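PDB 5MMH: HTH-type transcriptional activator AmpR from Pseudomonas aeruginosa PAO1, which activates expression of the beta-lactamase gene ampC by binding its promoter as a homodimeric LysR-type regulator, whose effector-binding domain recognises muropeptides released from the cell wall. Local coordinates for residues A81-V91 against A146-A157; P98-L106 against W118-H127. All blocks are in the same frame, centred on the assembly; numbering follows the deposited sequence.

Contact 1: A81-V91 against A146-A157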
loop_
_atom_site.group_PDB
_atom_site.type_symbol
_atom_site.label_atom_id
_atom_site.label_comp_id
_atom_site.label_asym_id
_atom_site.label_seq_id
_atom_site.Cartn_x
_atom_site.Cartn_y
_atom_site.Cartn_z
ATOM N N ALA A 81 8.084 10.641 12.833
ATOM C CA ALA A 81 8.533 9.548 11.969
ATOM C C ALA A 81 9.601 10.102 11.041
ATOM O O ALA A 81 9.309 10.470 9.896
ATOM C CB ALA A 81 7.375 8.923 11.189
ATOM N N PRO A 82 10.849 10.180 11.504
ATOM C CA PRO A 82 11.916 10.676 10.637
ATOM C C PRO A 82 12.127 9.728 9.476
ATOM O O PRO A 82 11.948 8.513 9.593
ATOM C CB PRO A 82 13.148 10.711 11.550
ATOM C CG PRO A 82 12.622 10.518 12.933
ATOM C CD PRO A 82 11.376 9.723 12.799
ATOM N N LEU A 83 12.524 10.302 8.355
ATOM C CA LEU A 83 12.718 9.573 7.112
ATOM C C LEU A 83 14.189 9.209 6.936
ATOM O O LEU A 83 15.076 10.025 7.203
ATOM C CB LEU A 83 12.254 10.417 5.925
ATOM C CG LEU A 83 10.779 10.802 5.881
ATOM C CD1 LEU A 83 10.445 11.502 4.574
ATOM C CD2 LEU A 83 9.916 9.565 6.056
ATOM N N THR A 84 14.442 7.988 6.466
ATOM C CA THR A 84 15.797 7.566 6.148
ATOM C C THR A 84 15.797 6.761 4.853
ATOM O O THR A 84 14.756 6.304 4.376
ATOM C CB THR A 84 16.408 6.748 7.297
ATOM O OG1 THR A 84 17.831 6.849 7.233
ATOM C CG2 THR A 84 15.991 5.270 7.219
ATOM N N VAL A 85 16.993 6.579 4.297
ATOM C CA VAL A 85 17.181 5.783 3.089
ATOM C C VAL A 85 17.082 4.302 3.432
ATOM O O VAL A 85 17.751 3.823 4.356
ATOM C CB VAL A 85 18.531 6.110 2.435
ATOM C CG1 VAL A 85 18.901 5.042 1.446
ATOM C CG2 VAL A 85 18.485 7.477 1.756
ATOM N N LEU A 86 16.247 3.564 2.682
ATOM C CA LEU A 86 16.068 2.134 2.868
ATOM C C LEU A 86 16.160 1.449 1.514
ATOM O O LEU A 86 15.631 1.955 0.520
ATOM C CB LEU A 86 14.723 1.825 3.539
ATOM C CG LEU A 86 14.561 2.384 4.958
ATOM C CD1 LEU A 86 13.121 2.262 5.406
ATOM C CD2 LEU A 86 15.468 1.646 5.927
ATOM N N CYS A 87 16.832 0.297 1.467
ATOM C CA CYS A 87 17.049 -0.391 0.196
ATOM C C CYS A 87 17.339 -1.861 0.449
ATOM O O CYS A 87 17.498 -2.296 1.592
ATOM C CB CYS A 87 18.186 0.249 -0.595
ATOM S SG CYS A 87 19.771 0.256 0.267
ATOM N N CYS A 88 17.393 -2.631 -0.639
ATOM C CA CYS A 88 17.740 -4.043 -0.525
ATOM C C CYS A 88 19.251 -4.215 -0.325
ATOM O O CYS A 88 20.036 -3.318 -0.648
ATOM C CB CYS A 88 17.271 -4.815 -1.760
ATOM S SG CYS A 88 18.098 -4.380 -3.299
ATOM N N PRO A 89 19.677 -5.363 0.237
ATOM C CA PRO A 89 21.127 -5.621 0.392
ATOM C C PRO A 89 21.910 -5.515 -0.907
ATOM O O PRO A 89 22.996 -4.917 -0.932
ATOM C CB PRO A 89 21.166 -7.049 0.955
ATOM C CG PRO A 89 19.822 -7.271 1.555
ATOM C CD PRO A 89 18.848 -6.464 0.765
ATOM N N GLU A 90 21.392 -6.120 -1.978
ATOM C CA GLU A 90 21.832 -5.907 -3.352
ATOM C C GLU A 90 22.310 -4.475 -3.553
ATOM O O GLU A 90 23.501 -4.236 -3.786
ATOM C CB GLU A 90 20.669 -6.240 -4.300
ATOM C CG GLU A 90 21.015 -6.797 -5.680
ATOM C CD GLU A 90 21.341 -5.721 -6.692
ATOM O OE1 GLU A 90 22.546 -5.464 -6.913
ATOM O OE2 GLU A 90 20.392 -5.138 -7.267
ATOM N N VAL A 91 21.393 -3.513 -3.415
ATOM C CA VAL A 91 21.740 -2.118 -3.658
ATOM C C VAL A 91 22.583 -1.558 -2.523
ATOM O O VAL A 91 23.456 -0.716 -2.758
ATOM C CB VAL A 91 20.463 -1.289 -3.890
ATOM C CG1 VAL A 91 20.675 0.162 -3.499
ATOM C CG2 VAL A 91 20.034 -1.381 -5.347
ATOM N N ALA A 146 11.428 -1.365 -3.332
ATOM C CA ALA A 146 12.829 -1.353 -2.934
ATOM C C ALA A 146 13.323 -2.759 -2.648
ATOM O O ALA A 146 14.446 -3.110 -3.013
ATOM C CB ALA A 146 13.018 -0.464 -1.704
ATOM N N ARG A 147 12.502 -3.573 -1.983
ATOM C CA ARG A 147 12.840 -4.981 -1.787
ATOM C C ARG A 147 13.238 -5.651 -3.102
ATOM O O ARG A 147 14.253 -6.356 -3.176
ATOM C CB ARG A 147 11.652 -5.721 -1.165
ATOM C CG ARG A 147 11.987 -7.133 -0.661
ATOM C CD ARG A 147 11.947 -7.170 0.810
ATOM N NE ARG A 147 10.588 -7.349 1.321
ATOM C CZ ARG A 147 10.265 -7.530 2.601
ATOM N NH1 ARG A 147 9.000 -7.686 2.926
ATOM N NH2 ARG A 147 11.203 -7.493 3.539
ATOM N N GLN A 148 12.429 -5.456 -4.146
ATOM C CA GLN A 148 12.644 -6.080 -5.446
ATOM C C GLN A 148 13.741 -5.405 -6.265
ATOM O O GLN A 148 13.865 -5.692 -7.459
ATOM C CB GLN A 148 11.329 -6.093 -6.235
ATOM C CG GLN A 148 10.386 -7.219 -5.824
ATOM C CD GLN A 148 8.982 -7.058 -6.389
ATOM O OE1 GLN A 148 8.799 -6.778 -7.578
ATOM N NE2 GLN A 148 7.980 -7.252 -5.539
ATOM N N GLY A 149 14.523 -4.505 -5.667
ATOM C CA GLY A 149 15.678 -3.924 -6.329
ATOM C C GLY A 149 15.385 -2.813 -7.310
ATOM O O GLY A 149 16.294 -2.386 -8.029
ATOM N N VAL A 150 14.150 -2.319 -7.359
ATOM C CA VAL A 150 13.802 -1.288 -8.327
ATOM C C VAL A 150 14.525 0.025 -8.037
ATOM O O VAL A 150 14.896 0.756 -8.966
ATOM C CB VAL A 150 12.275 -1.123 -8.337
ATOM C CG1 VAL A 150 11.862 -0.061 -9.292
ATOM C CG2 VAL A 150 11.610 -2.479 -8.693
ATOM N N GLY A 151 14.743 0.352 -6.771
ATOM C CA GLY A 151 15.329 1.642 -6.453
ATOM C C GLY A 151 15.606 1.785 -4.968
ATOM O O GLY A 151 15.600 0.812 -4.214
ATOM N N VAL A 152 15.871 3.020 -4.559
ATOM C CA VAL A 152 16.226 3.337 -3.182
ATOM C C VAL A 152 15.075 4.109 -2.552
ATOM O O VAL A 152 14.645 5.139 -3.087
ATOM C CB VAL A 152 17.541 4.128 -3.116
ATOM C CG1 VAL A 152 17.621 4.894 -1.830
ATOM C CG2 VAL A 152 18.712 3.172 -3.195
ATOM N N ALA A 153 14.574 3.605 -1.417
ATOM C CA ALA A 153 13.431 4.188 -0.725
ATOM C C ALA A 153 13.846 5.230 0.313
ATOM O O ALA A 153 14.943 5.189 0.876
ATOM C CB ALA A 153 12.605 3.105 -0.037
ATOM N N LEU A 154 12.929 6.160 0.567
ATOM C CA LEU A 154 13.041 7.164 1.619
ATOM C C LEU A 154 11.725 7.137 2.383
ATOM O O LEU A 154 10.688 7.578 1.868
ATOM C CB LEU A 154 13.329 8.550 1.039
ATOM C CG LEU A 154 13.328 9.747 1.993
ATOM C CD1 LEU A 154 14.408 9.602 3.067
ATOM C CD2 LEU A 154 13.511 11.034 1.202
ATOM N N ALA A 155 11.767 6.627 3.607
ATOM C CA ALA A 155 10.562 6.233 4.321
ATOM C C ALA A 155 10.878 6.223 5.811
ATOM O O ALA A 155 12.051 6.324 6.201
ATOM C CB ALA A 155 10.079 4.849 3.848
ATOM N N PRO A 156 9.858 6.105 6.673
ATOM C CA PRO A 156 10.111 6.050 8.129
ATOM C C PRO A 156 10.632 4.683 8.547
ATOM O O PRO A 156 9.941 3.673 8.399
ATOM C CB PRO A 156 8.730 6.329 8.744
ATOM C CG PRO A 156 7.906 6.929 7.642
ATOM C CD PRO A 156 8.423 6.286 6.378
ATOM N N ALA A 157 11.858 4.653 9.080
ATOM C CA ALA A 157 12.450 3.393 9.541
ATOM C C ALA A 157 11.581 2.720 10.591
ATOM O O ALA A 157 11.460 1.489 10.616
ATOM C CB ALA A 157 13.848 3.630 10.126
HETATM O O HOH W 1 13.836 6.657 9.341
HETATM O O HOH W 2 16.671 -1.140 -3.225
#

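Contact 2: P98-L106 against W118-H127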
loop_
_atom_site.group_PDB
_atom_site.type_symbol
_atom_site.label_atom_id
_atom_site.label_comp_id
_atom_site.label_asym_id
_atom_site.label_seq_id
_atom_site.Cartn_x
_atom_site.Cartn_y
_atom_site.Cartn_z
ATOM N N PRO A 98 26.477 8.888 0.401
ATOM C CA PRO A 98 25.186 9.352 -0.130
ATOM C C PRO A 98 25.267 9.916 -1.543
ATOM O O PRO A 98 24.239 9.991 -2.226
ATOM C CB PRO A 98 24.770 10.435 0.868
ATOM C CG PRO A 98 25.418 10.004 2.154
ATOM C CD PRO A 98 26.739 9.402 1.756
ATOM N N ALA A 99 26.464 10.318 -1.994
ATOM C CA ALA A 99 26.603 10.847 -3.350
ATOM C C ALA A 99 26.340 9.779 -4.408
ATOM O O ALA A 99 25.871 10.100 -5.508
ATOM C CB ALA A 99 27.991 11.461 -3.534
ATOM N N ASP A 100 26.619 8.509 -4.085
ATOM C CA ASP A 100 26.307 7.393 -4.977
ATOM C C ASP A 100 24.816 7.249 -5.272
ATOM O O ASP A 100 24.447 6.510 -6.193
ATOM C CB ASP A 100 26.810 6.077 -4.373
ATOM C CG ASP A 100 28.322 6.002 -4.286
ATOM O OD1 ASP A 100 28.822 5.246 -3.427
ATOM O OD2 ASP A 100 29.009 6.672 -5.088
ATOM N N LEU A 101 23.948 7.904 -4.500
ATOM C CA LEU A 101 22.518 7.652 -4.634
ATOM C C LEU A 101 21.984 8.075 -5.995
ATOM O O LEU A 101 20.982 7.519 -6.457
ATOM C CB LEU A 101 21.750 8.375 -3.536
ATOM C CG LEU A 101 21.804 7.708 -2.171
ATOM C CD1 LEU A 101 21.293 8.699 -1.150
ATOM C CD2 LEU A 101 20.965 6.445 -2.173
ATOM N N LEU A 102 22.620 9.051 -6.652
ATOM C CA LEU A 102 22.087 9.500 -7.936
ATOM C C LEU A 102 22.338 8.506 -9.068
ATOM O O LEU A 102 21.860 8.733 -10.187
ATOM C CB LEU A 102 22.644 10.881 -8.295
ATOM C CG LEU A 102 22.114 12.059 -7.459
ATOM C CD1 LEU A 102 22.725 13.365 -7.929
ATOM C CD2 LEU A 102 20.586 12.157 -7.476
ATOM N N GLN A 103 23.051 7.410 -8.801
ATOM C CA GLN A 103 23.199 6.300 -9.736
ATOM C C GLN A 103 22.043 5.313 -9.676
ATOM O O GLN A 103 22.076 4.298 -10.384
ATOM C CB GLN A 103 24.492 5.530 -9.455
ATOM C CG GLN A 103 25.766 6.316 -9.637
ATOM C CD GLN A 103 26.967 5.525 -9.179
ATOM O OE1 GLN A 103 27.024 4.305 -9.369
ATOM N NE2 GLN A 103 27.927 6.203 -8.552
ATOM N N HIS A 104 21.053 5.564 -8.833
ATOM C CA HIS A 104 19.943 4.655 -8.636
ATOM C C HIS A 104 18.640 5.407 -8.842
ATOM O O HIS A 104 18.571 6.630 -8.702
ATOM C CB HIS A 104 19.960 4.030 -7.228
ATOM C CG HIS A 104 21.093 3.079 -6.993
ATOM N ND1 HIS A 104 22.360 3.497 -6.641
ATOM C CD2 HIS A 104 21.150 1.727 -7.067
ATOM C CE1 HIS A 104 23.148 2.445 -6.512
ATOM N NE2 HIS A 104 22.438 1.359 -6.763
ATOM N N THR A 105 17.604 4.658 -9.187
ATOM C CA THR A 105 16.263 5.199 -9.139
ATOM C C THR A 105 15.926 5.594 -7.720
ATOM O O THR A 105 16.049 4.786 -6.794
ATOM C CB THR A 105 15.259 4.176 -9.630
ATOM O OG1 THR A 105 15.725 3.644 -10.863
ATOM C CG2 THR A 105 13.890 4.821 -9.789
ATOM N N LEU A 106 15.497 6.834 -7.557
ATOM C CA LEU A 106 15.101 7.363 -6.262
ATOM C C LEU A 106 13.594 7.191 -6.152
ATOM O O LEU A 106 12.840 7.887 -6.831
ATOM C CB LEU A 106 15.506 8.830 -6.128
ATOM C CG LEU A 106 17.003 9.116 -6.303
ATOM C CD1 LEU A 106 17.335 10.553 -5.943
ATOM C CD2 LEU A 106 17.845 8.128 -5.487
ATOM N N TRP A 118 16.360 15.552 2.665
ATOM C CA TRP A 118 17.257 14.547 3.218
ATOM C C TRP A 118 18.689 14.761 2.752
ATOM O O TRP A 118 19.627 14.600 3.541
ATOM C CB TRP A 118 16.796 13.149 2.837
ATOM C CG TRP A 118 17.648 12.066 3.451
ATOM C CD1 TRP A 118 17.424 11.430 4.637
ATOM C CD2 TRP A 118 18.836 11.479 2.901
ATOM N NE1 TRP A 118 18.394 10.489 4.864
ATOM C CE2 TRP A 118 19.273 10.496 3.812
ATOM C CE3 TRP A 118 19.569 11.682 1.724
ATOM C CZ2 TRP A 118 20.418 9.728 3.593
ATOM C CZ3 TRP A 118 20.713 10.913 1.504
ATOM C CH2 TRP A 118 21.119 9.949 2.429
ATOM N N PHE A 119 18.879 15.087 1.469
ATOM C CA PHE A 119 20.225 15.357 0.973
ATOM C C PHE A 119 20.875 16.483 1.773
ATOM O O PHE A 119 22.034 16.377 2.187
ATOM C CB PHE A 119 20.186 15.693 -0.522
ATOM C CG PHE A 119 20.116 14.476 -1.424
ATOM C CD1 PHE A 119 20.881 13.347 -1.158
ATOM C CD2 PHE A 119 19.272 14.456 -2.525
ATOM C CE1 PHE A 119 20.811 12.221 -1.980
ATOM C CE2 PHE A 119 19.196 13.340 -3.356
ATOM C CZ PHE A 119 19.964 12.218 -3.084
ATOM N N GLN A 120 20.128 17.562 2.016
ATOM C CA GLN A 120 20.595 18.615 2.908
ATOM C C GLN A 120 21.091 18.036 4.222
ATOM O O GLN A 120 22.255 18.203 4.592
ATOM C CB GLN A 120 19.469 19.596 3.177
ATOM C CG GLN A 120 19.286 20.646 2.141
ATOM C CD GLN A 120 18.475 21.775 2.707
ATOM O OE1 GLN A 120 18.102 21.750 3.889
ATOM N NE2 GLN A 120 18.197 22.777 1.885
ATOM N N ALA A 121 20.214 17.328 4.932
ATOM C CA ALA A 121 20.599 16.733 6.206
ATOM C C ALA A 121 21.866 15.892 6.091
ATOM O O ALA A 121 22.607 15.749 7.068
ATOM C CB ALA A 121 19.449 15.893 6.754
ATOM N N ALA A 122 22.139 15.334 4.918
ATOM C CA ALA A 122 23.360 14.564 4.702
ATOM C C ALA A 122 24.548 15.429 4.306
ATOM O O ALA A 122 25.644 14.895 4.123
ATOM C CB ALA A 122 23.139 13.496 3.623
ATOM N N GLY A 123 24.357 16.736 4.156
ATOM C CA GLY A 123 25.452 17.602 3.772
ATOM C C GLY A 123 25.735 17.612 2.290
ATOM O O GLY A 123 26.904 17.604 1.885
ATOM N N LEU A 124 24.696 17.623 1.465
ATOM C CA LEU A 124 24.783 17.642 0.015
ATOM C C LEU A 124 23.808 18.689 -0.506
ATOM O O LEU A 124 22.896 19.110 0.216
ATOM C CB LEU A 124 24.458 16.260 -0.580
ATOM C CG LEU A 124 25.390 15.086 -0.240
ATOM C CD1 LEU A 124 24.823 13.750 -0.732
ATOM C CD2 LEU A 124 26.772 15.306 -0.818
ATOM N N PRO A 125 23.989 19.152 -1.745
ATOM C CA PRO A 125 23.041 20.124 -2.314
ATOM C C PRO A 125 21.633 19.546 -2.399
ATOM O O PRO A 125 21.425 18.329 -2.400
ATOM C CB PRO A 125 23.607 20.414 -3.714
ATOM C CG PRO A 125 25.040 19.964 -3.678
ATOM C CD PRO A 125 25.124 18.869 -2.649
ATOM N N ALA A 126 20.654 20.439 -2.500
ATOM C CA ALA A 126 19.251 20.059 -2.320
ATOM C C ALA A 126 18.619 19.571 -3.628
ATOM O O ALA A 126 17.616 20.100 -4.103
ATOM C CB ALA A 126 18.465 21.227 -1.732
ATOM N N HIS A 127 19.212 18.523 -4.198
ATOM C CA HIS A 127 18.647 17.862 -5.383
ATOM C C HIS A 127 17.394 17.076 -4.962
ATOM O O HIS A 127 17.526 16.279 -4.042
ATOM C CB HIS A 127 19.686 16.935 -6.021
ATOM C CG HIS A 127 19.266 16.367 -7.339
ATOM N ND1 HIS A 127 19.306 17.099 -8.506
ATOM C CD2 HIS A 127 18.805 15.139 -7.679
ATOM C CE1 HIS A 127 18.881 16.348 -9.507
ATOM N NE2 HIS A 127 18.572 15.154 -9.033
#

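Contact 1: A81-V91 against A146-A157
Thr84 and Ala155 pair through both of their backbone amides, as do Leu86 and Ala153, and these two hydrogen-bonded pairs make the antiparallel pairing of strands 83-86 and 153-156. Strand 153-156 is thereby set against the end of strand 73-86 as an outermost strand, within this chain, of the mixed sheet of the LysR effector-binding domain. Thr84 N lies 2.9 Å from Ala155 O in a nearly straight bond (171° at the hydrogen), and the return bond runs from Ala155 N to Thr84 O. The second pair is less symmetrical. Ala153 N approaches Leu86 O almost in line with the carbonyl, at 2.8 Å, whereas Leu86 N sits above the carbonyl plane of Ala153, 38° out of it. Between them Val85 and Leu154 form a non-hydrogen-bonded pair, where Val85 CA adds a CH...O contact to Ala153 O at 3.2 Å.

Apolar contacts follow the same pairing. The two methyls of Val152 divide their work: CG1, anti to the backbone N (chi1 158°), meets Val85 CG1 at 3.5 Å, while CG2 packs on Val91 CG1 at 3.6 Å. At the other end Leu83 CD2 lies over the face of the proline ring, nearest its N-CD side, 3.6 Å from Pro156 CD. Leu86 and Ala153 share the sheet face packed by Leu143 of helix 139-147.

Water and capping groups extend the join beyond the strands. One water accepts from Ala157 N and donates to Pro82 O; another accepts from Cys88 N and donates to Ala146 O. Cys88 SG caps helix 89-93, accepting from Val91 N at 3.4 Å, and Gly149, with positive phi, completes the Schellman motif ending helix 139-147. Direct amide bonds thus hold the short paired centre, and water satisfies backbone groups at both ends, where the chains part.

Contact 2: P98-L106 against W118-H127
The hydrophobic seam between the 3-10 segment 98-103 and the end of helix 114-121 starts at Leu101, whose CD1 methyl reaches two aromatic rings at once. It lies 3.5 Å from Trp118 CZ3 and 3.7 Å from Phe119 CE1. The leucine and tryptophan side chains cross at about a right angle, and the methyl meets both rings obliquely. Trp118 has CG anti to its backbone N (chi1 -177°), which carries the six-membered part of the indole out to Leu101 and Pro98; Pro98 CB is 4.0 Å from Trp118 CH2. The indole is held at its other end too, because Trp118 NE1 is hydrogen-bonded to Thr175 O, and Ala122 CB covers one of its faces toward the rim.

All of this lies in the LysR effector-binding domain, where helix 114-121 follows strand 106-109 in the chain. The helix ends in a Schellman motif at Gly123, and just beyond it Leu124 CD1 rests 3.7 Å from Pro98 CB, at the start of the 3-10 segment.

Phe119 is approached from several directions. Leu106 CD1 arrives at the ring edge, near its plane and 4.2 Å from CZ, whereas Leu101 CD1 and Leu102 CD2 come in obliquely. His127 O also lies in the ring plane at the edge, and Trp115 meets the same ring from within the helix. At the more exposed margin, Leu102 CD2 contacts the imidazole of His127 at 3.5 Å from CD2, the two side chains crossing at a slant. No hydrogen bond links the two segments.

Contact 2 is nested within the chain loop that contact 1 closes: 81-91 comes first, then 98-106 and 118-127, and finally 146-157. Their centres are 13 Å apart, on the same side of the chain's centre. Contact 1 pairs strand 153-156, an outermost strand of the mixed sheet, with strand 73-86, while contact 2 sets helix 114-121 against the segment leading into the two-stranded parallel sheet. They touch directly: Val152 N, just before strand 153-156, probably hydrogen-bonds to Thr105 O, just before strand 106-109, at 2.9 Å. Helix 114-121 packs on strand 73-86 where Trp118 CZ2 meets Val85 CG2 at 3.5 Å, all within the muropeptide-recognising effector domain.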